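Long-range contacts in flagellar brake protein YcgR (Escherichia coli, PDB 5Y6F), which acts as a flagellar brake that, when bound to cyclic di-GMP, binds flagellar motor proteins and slows the motor, reducing swimming and swarming: residues Y116-A121 and L143-L148; A186-I191 and P207-R212. One frame throughout, in Å; residues are numbered along the deposited sequence.

Following the chain from its N terminus, the nine-stranded sheet and helices of the N-terminal half come first; the two contacts then lie in series, neither nesting nor crossing. Contact 1 closes when strand 138-147 returns antiparallel to residues 116-121; the connection contains strand 128-132 and the start of strand 138-147. Contact 2 closes later, when strand 207-214 pairs with strand 181-193. Strand 150-154 joins them, bonded to strands 138-147 and 207-214, within the six-stranded antiparallel beta-barrel of the PilZ domain, to which strand 119-120 is a short addition. Their centres are about 13 Å apart. Both hold the same cyclic di-GMP molecule, and Asp145 forms a long, weak ion pair with Arg208.

Contact 1. Residues Y116-A121 and L143-L148; sequences YFRISA and LYDLSL. With C2E (9,9'-[(2R,3R,3aS,5S,7aR,9R,10R,10aS,12S,14aR)-3,5,10,12-tetrahydroxy-5,12-dioxidooctahydro-2H,7H-difuro[3,2-d:3',2'-j][1,3,7,9,2,8]tetraoxadiphosphacyclododecine-2,9-diyl]bis(2-amino-1,9-dihydro-6H-purin-6-one)), chain C; SO4 (sulfate ion), chain B.
Leu148 CB sits over one face of the Tyr116 ring, 4.2 Å from its centroid, in a CH-pi contact, while the cyclic di-GMP hydroxyl O2A lies at the ring edge. The guanidinium of Arg118 lays one face against a guanine, with C41 3.7 Å above its plane. At its edge NH2 gives a nearly straight bond (170°) to phosphate O2P, and NH1 donates to a water that donates to Asp145 OD2. Arginine suits this place: an extended chain ends in a flat, cationic guanidinium able both to lie on a base and to bond a phosphate, and NH2 also bonds O6 of a second cyclic di-GMP. Arg118 N donates to sulfate O2 at 3.2 Å. Arg118 ends the PilZ RxxxR motif begun by Arg114, and Asp145 and Ser147 come from DxSxxG. Asp145 CG stands between its backbone N and carbonyl carbon (chi1 69°), which brings OD1 to the guanine edge, 2.8 Å from N11 and 2.9 Å from N21. Ser147 OG shares a 2.9 Å hydrogen bond with ribose hydroxyl O2A, either able to donate. Ile119 and Leu146 exchange two backbone bonds, Ala121 N bonds Tyr144 O, and the Ile119 and Leu146 side chains pack on helix 218-240.

Contact 2. Residues A186-I191 and P207-R212; sequences AQLISI and PRLSFR. With C2E (9,9'-[(2R,3R,3aS,5S,7aR,9R,10R,10aS,12S,14aR)-3,5,10,12-tetrahydroxy-5,12-dioxidooctahydro-2H,7H-difuro[3,2-d:3',2'-j][1,3,7,9,2,8]tetraoxadiphosphacyclododecine-2,9-diyl]bis(2-amino-1,9-dihydro-6H-purin-6-one)), chain C.
Arg212 reaches Gln187 by turning CG between its own backbone N and carbonyl carbon (chi1 67°) and then running extended to NE. Gln187 sends CG anti to its N (chi1 -175°) and is likewise extended, so the two chains lie side by side, pointing the same way. Arg212 NH2 donates to Gln187 OE1 at 2.7 Å from well above the amide plane, and NE adds a weak bond to the same oxygen, while the other arm of the amide, NE2, bonds Gly166 O. These bonds probably hold the guanidinium so that Arg212 NH1 donates to phosphate O11 of cyclic di-GMP at 2.7 Å; a cationic donor suits the anionic phosphate. Ile189 CG2 lies over one guanidinium face, and its other branch carries CD1 to within 3.3 Å of guanine C81. The segments are neighbouring antiparallel strands of the PilZ beta-barrel, interrupted by a classic beta bulge: Ile189 and Ser190 both face Ser210, whose O receives Ile189 N at 2.8 Å and, weakly, Ser190 N. The extra residue shifts the register by one. The short side chain of Ser210 is consistent with the close approach of the base, and its OG donates to guanine O61 at 2.8 Å. Arg208 NH2 donates to the same O61, also at 2.8 Å, while NH1 makes a salt bridge to O1P of a second cyclic di-GMP. Ser190 OG bonds O2' of that second molecule. The sheet face of Leu188, Leu209 and Phe211 is apolar: the Phe211 ring packs beside Ala186, CD1 to CB 3.7 Å, and Leu188 CD1 packs on Leu209 CB.

Contact 1. Residues Y116-A121 and L143-L148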
# COMPACT_ATOMS: atom_id res chain seq x y z
N TYR A 116 1.98 -5.23 -13.26
CA TYR A 116 1.59 -4.10 -14.10
C TYR A 116 1.79 -2.81 -13.34
O TYR A 116 1.71 -2.76 -12.10
CB TYR A 116 0.11 -4.21 -14.55
CG TYR A 116 -0.28 -5.56 -15.14
CD1 TYR A 116 0.35 -6.05 -16.28
CD2 TYR A 116 -1.31 -6.32 -14.56
CE1 TYR A 116 0.01 -7.27 -16.83
CE2 TYR A 116 -1.65 -7.55 -15.07
CZ TYR A 116 -0.98 -8.02 -16.22
OH TYR A 116 -1.31 -9.24 -16.77
N PHE A 117 2.10 -1.78 -14.09
CA PHE A 117 2.25 -0.45 -13.56
C PHE A 117 0.89 0.13 -13.19
O PHE A 117 -0.10 -0.06 -13.94
CB PHE A 117 2.92 0.42 -14.63
CG PHE A 117 2.79 1.89 -14.45
CD1 PHE A 117 3.49 2.55 -13.45
CD2 PHE A 117 2.04 2.65 -15.37
CE1 PHE A 117 3.40 3.94 -13.33
CE2 PHE A 117 1.93 4.03 -15.26
CZ PHE A 117 2.60 4.68 -14.24
N ARG A 118 0.84 0.83 -12.05
CA ARG A 118 -0.38 1.48 -11.56
C ARG A 118 -0.21 2.98 -11.60
O ARG A 118 0.78 3.52 -11.09
CB ARG A 118 -0.68 1.03 -10.13
CG ARG A 118 -0.80 -0.48 -10.00
CD ARG A 118 -1.41 -0.88 -8.65
NE ARG A 118 -1.52 -2.35 -8.55
CZ ARG A 118 -2.15 -2.99 -7.56
NH1 ARG A 118 -2.74 -2.29 -6.54
NH2 ARG A 118 -2.23 -4.31 -7.60
N ILE A 119 -1.16 3.66 -12.20
CA ILE A 119 -1.14 5.10 -12.25
C ILE A 119 -2.30 5.62 -11.42
O ILE A 119 -3.39 5.02 -11.41
CB ILE A 119 -1.19 5.62 -13.69
CG1 ILE A 119 -0.92 7.12 -13.71
CG2 ILE A 119 -2.49 5.29 -14.38
CD1 ILE A 119 -0.08 7.51 -14.90
N SER A 120 -2.06 6.73 -10.70
CA SER A 120 -3.06 7.35 -9.84
C SER A 120 -4.02 8.12 -10.69
O SER A 120 -3.62 8.76 -11.66
CB SER A 120 -2.42 8.31 -8.85
OG SER A 120 -1.70 7.63 -7.83
N ALA A 121 -5.27 8.07 -10.33
CA ALA A 121 -6.22 8.94 -10.98
C ALA A 121 -6.08 10.36 -10.44
O ALA A 121 -5.66 10.56 -9.29
CB ALA A 121 -7.65 8.44 -10.75
N LEU A 143 -12.75 6.54 -8.79
CA LEU A 143 -11.55 5.81 -9.18
C LEU A 143 -10.34 6.42 -8.51
O LEU A 143 -10.19 7.65 -8.48
CB LEU A 143 -11.37 5.87 -10.69
CG LEU A 143 -10.19 5.01 -11.09
CD1 LEU A 143 -10.72 3.61 -11.25
CD2 LEU A 143 -9.59 5.57 -12.36
N TYR A 144 -9.49 5.55 -7.95
CA TYR A 144 -8.28 5.92 -7.23
C TYR A 144 -7.01 5.65 -8.03
O TYR A 144 -6.17 6.54 -8.15
CB TYR A 144 -8.19 5.16 -5.90
CG TYR A 144 -6.91 5.42 -5.10
CD1 TYR A 144 -6.73 6.61 -4.39
CD2 TYR A 144 -5.91 4.47 -5.04
CE1 TYR A 144 -5.59 6.84 -3.66
CE2 TYR A 144 -4.75 4.69 -4.32
CZ TYR A 144 -4.59 5.88 -3.62
OH TYR A 144 -3.43 6.09 -2.90
N ASP A 145 -6.84 4.43 -8.56
CA ASP A 145 -5.72 4.17 -9.45
C ASP A 145 -6.13 3.09 -10.45
O ASP A 145 -7.21 2.49 -10.35
CB ASP A 145 -4.45 3.81 -8.66
CG ASP A 145 -4.53 2.46 -7.94
OD1 ASP A 145 -5.42 1.63 -8.24
OD2 ASP A 145 -3.67 2.23 -7.07
N LEU A 146 -5.25 2.86 -11.42
CA LEU A 146 -5.61 2.10 -12.61
C LEU A 146 -4.38 1.36 -13.08
O LEU A 146 -3.29 1.93 -13.11
CB LEU A 146 -6.10 3.01 -13.73
CG LEU A 146 -6.57 2.30 -14.98
CD1 LEU A 146 -7.74 1.43 -14.60
CD2 LEU A 146 -6.96 3.31 -16.07
N SER A 147 -4.56 0.10 -13.44
CA SER A 147 -3.52 -0.72 -14.00
C SER A 147 -4.18 -1.56 -15.09
O SER A 147 -5.40 -1.59 -15.22
CB SER A 147 -2.88 -1.62 -12.96
OG SER A 147 -3.61 -2.82 -12.75
N LEU A 148 -3.35 -2.26 -15.86
CA LEU A 148 -3.89 -3.12 -16.92
C LEU A 148 -4.82 -4.20 -16.39
O LEU A 148 -5.66 -4.68 -17.12
CB LEU A 148 -2.73 -3.77 -17.66
CG LEU A 148 -2.90 -4.18 -19.10
CD1 LEU A 148 -3.22 -2.93 -19.86
CD2 LEU A 148 -1.59 -4.78 -19.56
P1 C2E C . -0.87 -7.38 -10.00
O2P C2E C . -0.68 -5.81 -9.79
O1P C2E C . 0.11 -7.89 -10.97
O5' C2E C . -0.79 -8.09 -8.58
C5' C2E C . -0.61 -9.50 -8.64
C4' C2E C . -1.06 -10.21 -7.37
O4' C2E C . -0.26 -9.82 -6.27
C3' C2E C . -2.50 -9.83 -6.97
O3' C2E C . -3.45 -10.72 -7.53
C2' C2E C . -2.48 -10.00 -5.46
O2' C2E C . -2.51 -11.38 -5.17
C1' C2E C . -1.06 -9.54 -5.11
N9 C2E C . -0.96 -8.12 -4.75
C8 C2E C . -0.47 -7.12 -5.54
N7 C2E C . -0.52 -5.99 -4.89
C5 C2E C . -1.05 -6.22 -3.64
C6 C2E C . -1.35 -5.42 -2.51
O6 C2E C . -1.15 -4.21 -2.43
N1 C2E C . -1.87 -6.03 -1.45
C2 C2E C . -2.14 -7.34 -1.46
N2 C2E C . -2.70 -7.85 -0.34
N3 C2E C . -1.89 -8.10 -2.48
C4 C2E C . -1.33 -7.58 -3.56
P11 C2E C . -5.03 -10.30 -7.60
O21 C2E C . -5.39 -9.77 -6.15
O11 C2E C . -5.78 -11.47 -8.10
O5A C2E C . -5.17 -9.02 -8.58
C5A C2E C . -4.90 -9.21 -9.97
C4A C2E C . -4.75 -7.83 -10.60
O4A C2E C . -5.80 -6.97 -10.18
C3A C2E C . -3.49 -7.10 -10.07
O3A C2E C . -2.33 -7.66 -10.64
C2A C2E C . -3.75 -5.68 -10.57
O2A C2E C . -3.37 -5.61 -11.92
C1A C2E C . -5.31 -5.64 -10.42
N91 C2E C . -5.66 -4.95 -9.22
C81 C2E C . -6.10 -5.53 -8.07
N71 C2E C . -6.31 -4.60 -7.16
C51 C2E C . -6.03 -3.39 -7.74
C61 C2E C . -6.04 -2.12 -7.27
O61 C2E C . -6.38 -1.88 -6.11
N11 C2E C . -5.64 -1.18 -8.10
C21 C2E C . -5.26 -1.45 -9.35
N21 C2E C . -4.88 -0.41 -10.16
N31 C2E C . -5.23 -2.64 -9.81
C41 C2E C . -5.59 -3.61 -9.03
S SO4 B . 3.56 -0.25 -9.28
O1 SO4 B . 4.89 -0.32 -8.59
O2 SO4 B . 3.42 0.92 -10.23
O3 SO4 B . 2.45 -0.28 -8.24
O4 SO4 B . 3.54 -1.48 -10.12
O HOH W 1 -0.66 -1.35 -16.16
O HOH W 2 -3.09 0.21 -5.61

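Contact 2. Residues A186-I191 and P207-R212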
# COMPACT_ATOMS: atom_id res chain seq x y z
N ALA A 186 -15.50 -7.03 -13.27
CA ALA A 186 -14.52 -6.93 -12.20
C ALA A 186 -14.96 -7.70 -10.96
O ALA A 186 -16.16 -7.87 -10.71
CB ALA A 186 -14.27 -5.46 -11.86
N GLN A 187 -13.99 -8.18 -10.18
CA GLN A 187 -14.26 -8.86 -8.91
C GLN A 187 -13.72 -8.07 -7.72
O GLN A 187 -12.53 -7.70 -7.69
CB GLN A 187 -13.68 -10.28 -8.89
CG GLN A 187 -14.07 -11.05 -7.62
CD GLN A 187 -13.46 -12.45 -7.56
OE1 GLN A 187 -12.56 -12.79 -8.33
NE2 GLN A 187 -13.96 -13.26 -6.64
N LEU A 188 -14.58 -7.81 -6.74
CA LEU A 188 -14.18 -7.09 -5.54
C LEU A 188 -13.23 -7.99 -4.77
O LEU A 188 -13.64 -8.98 -4.17
CB LEU A 188 -15.41 -6.74 -4.70
CG LEU A 188 -15.07 -6.21 -3.31
CD1 LEU A 188 -14.16 -4.98 -3.47
CD2 LEU A 188 -16.30 -5.87 -2.46
N ILE A 189 -11.94 -7.69 -4.81
CA ILE A 189 -10.98 -8.62 -4.22
C ILE A 189 -10.50 -8.16 -2.85
O ILE A 189 -10.01 -8.99 -2.08
CB ILE A 189 -9.77 -8.87 -5.13
CG1 ILE A 189 -9.01 -7.56 -5.36
CG2 ILE A 189 -10.21 -9.53 -6.43
CD1 ILE A 189 -7.92 -7.67 -6.37
N SER A 190 -10.63 -6.88 -2.52
CA SER A 190 -10.17 -6.45 -1.21
C SER A 190 -10.95 -5.23 -0.79
O SER A 190 -11.23 -4.34 -1.60
CB SER A 190 -8.66 -6.15 -1.19
OG SER A 190 -8.24 -6.03 0.16
N ILE A 191 -11.37 -5.22 0.48
CA ILE A 191 -11.97 -4.05 1.10
C ILE A 191 -11.06 -3.64 2.24
O ILE A 191 -10.78 -4.44 3.14
CB ILE A 191 -13.39 -4.33 1.60
CG1 ILE A 191 -14.32 -4.62 0.42
CG2 ILE A 191 -13.87 -3.15 2.43
CD1 ILE A 191 -15.62 -5.33 0.84
N PRO A 207 -13.02 4.55 3.07
CA PRO A 207 -12.87 3.15 2.64
C PRO A 207 -12.48 2.97 1.17
O PRO A 207 -12.91 3.71 0.28
CB PRO A 207 -14.26 2.54 2.89
CG PRO A 207 -15.22 3.71 3.00
CD PRO A 207 -14.40 4.85 3.53
N ARG A 208 -11.73 1.88 0.93
CA ARG A 208 -11.05 1.62 -0.33
C ARG A 208 -11.38 0.22 -0.86
O ARG A 208 -11.31 -0.76 -0.10
CB ARG A 208 -9.54 1.78 -0.13
CG ARG A 208 -8.67 0.97 -1.04
CD ARG A 208 -8.06 1.87 -2.07
NE ARG A 208 -7.49 1.07 -3.14
CZ ARG A 208 -6.20 1.02 -3.39
NH1 ARG A 208 -5.35 1.74 -2.67
NH2 ARG A 208 -5.74 0.27 -4.38
N LEU A 209 -11.71 0.14 -2.15
CA LEU A 209 -11.97 -1.11 -2.86
C LEU A 209 -10.86 -1.42 -3.85
O LEU A 209 -10.25 -0.52 -4.44
CB LEU A 209 -13.29 -1.05 -3.62
CG LEU A 209 -14.61 -0.89 -2.84
CD1 LEU A 209 -14.55 0.36 -2.02
CD2 LEU A 209 -15.81 -0.84 -3.79
N SER A 210 -10.63 -2.71 -4.05
CA SER A 210 -9.64 -3.19 -5.00
C SER A 210 -10.35 -4.17 -5.94
O SER A 210 -10.99 -5.12 -5.48
CB SER A 210 -8.50 -3.87 -4.28
OG SER A 210 -7.49 -2.97 -3.79
N PHE A 211 -10.28 -3.90 -7.25
CA PHE A 211 -10.95 -4.70 -8.26
C PHE A 211 -9.91 -5.29 -9.19
O PHE A 211 -9.02 -4.58 -9.65
CB PHE A 211 -11.94 -3.88 -9.09
CG PHE A 211 -13.21 -3.56 -8.37
CD1 PHE A 211 -14.25 -4.48 -8.34
CD2 PHE A 211 -13.37 -2.34 -7.71
CE1 PHE A 211 -15.42 -4.20 -7.68
CE2 PHE A 211 -14.55 -2.04 -7.03
CZ PHE A 211 -15.58 -2.96 -7.02
N ARG A 212 -10.03 -6.59 -9.45
CA ARG A 212 -9.33 -7.19 -10.58
C ARG A 212 -10.34 -7.36 -11.70
O ARG A 212 -11.46 -7.82 -11.46
CB ARG A 212 -8.72 -8.53 -10.19
CG ARG A 212 -9.70 -9.66 -9.86
CD ARG A 212 -8.90 -10.97 -9.72
NE ARG A 212 -9.67 -12.05 -9.16
CZ ARG A 212 -9.29 -12.80 -8.13
NH1 ARG A 212 -8.12 -12.59 -7.53
NH2 ARG A 212 -10.09 -13.78 -7.70
P1 C2E C . -0.87 -7.38 -10.00
O2P C2E C . -0.68 -5.81 -9.79
O1P C2E C . 0.11 -7.89 -10.97
O5' C2E C . -0.79 -8.09 -8.58
C5' C2E C . -0.61 -9.50 -8.64
C4' C2E C . -1.06 -10.21 -7.37
O4' C2E C . -0.26 -9.82 -6.27
C3' C2E C . -2.50 -9.83 -6.97
O3' C2E C . -3.45 -10.72 -7.53
C2' C2E C . -2.48 -10.00 -5.46
O2' C2E C . -2.51 -11.38 -5.17
C1' C2E C . -1.06 -9.54 -5.11
N9 C2E C . -0.96 -8.12 -4.75
C8 C2E C . -0.47 -7.12 -5.54
N7 C2E C . -0.52 -5.99 -4.89
C5 C2E C . -1.05 -6.22 -3.64
C6 C2E C . -1.35 -5.42 -2.51
O6 C2E C . -1.15 -4.21 -2.43
N1 C2E C . -1.87 -6.03 -1.45
C2 C2E C . -2.14 -7.34 -1.46
N2 C2E C . -2.70 -7.85 -0.34
N3 C2E C . -1.89 -8.10 -2.48
C4 C2E C . -1.33 -7.58 -3.56
P11 C2E C . -5.03 -10.30 -7.60
O21 C2E C . -5.39 -9.77 -6.15
O11 C2E C . -5.78 -11.47 -8.10
O5A C2E C . -5.17 -9.02 -8.58
C5A C2E C . -4.90 -9.21 -9.97
C4A C2E C . -4.75 -7.83 -10.60
O4A C2E C . -5.80 -6.97 -10.18
C3A C2E C . -3.49 -7.10 -10.07
O3A C2E C . -2.33 -7.66 -10.64
C2A C2E C . -3.75 -5.68 -10.57
O2A C2E C . -3.37 -5.61 -11.92
C1A C2E C . -5.31 -5.64 -10.42
N91 C2E C . -5.66 -4.95 -9.22
C81 C2E C . -6.10 -5.53 -8.07
N71 C2E C . -6.31 -4.60 -7.16
C51 C2E C . -6.03 -3.39 -7.74
C61 C2E C . -6.04 -2.12 -7.27
O61 C2E C . -6.38 -1.88 -6.11
N11 C2E C . -5.64 -1.18 -8.10
C21 C2E C . -5.26 -1.45 -9.35
N21 C2E C . -4.88 -0.41 -10.16
N31 C2E C . -5.23 -2.64 -9.81
C41 C2E C . -5.59 -3.61 -9.03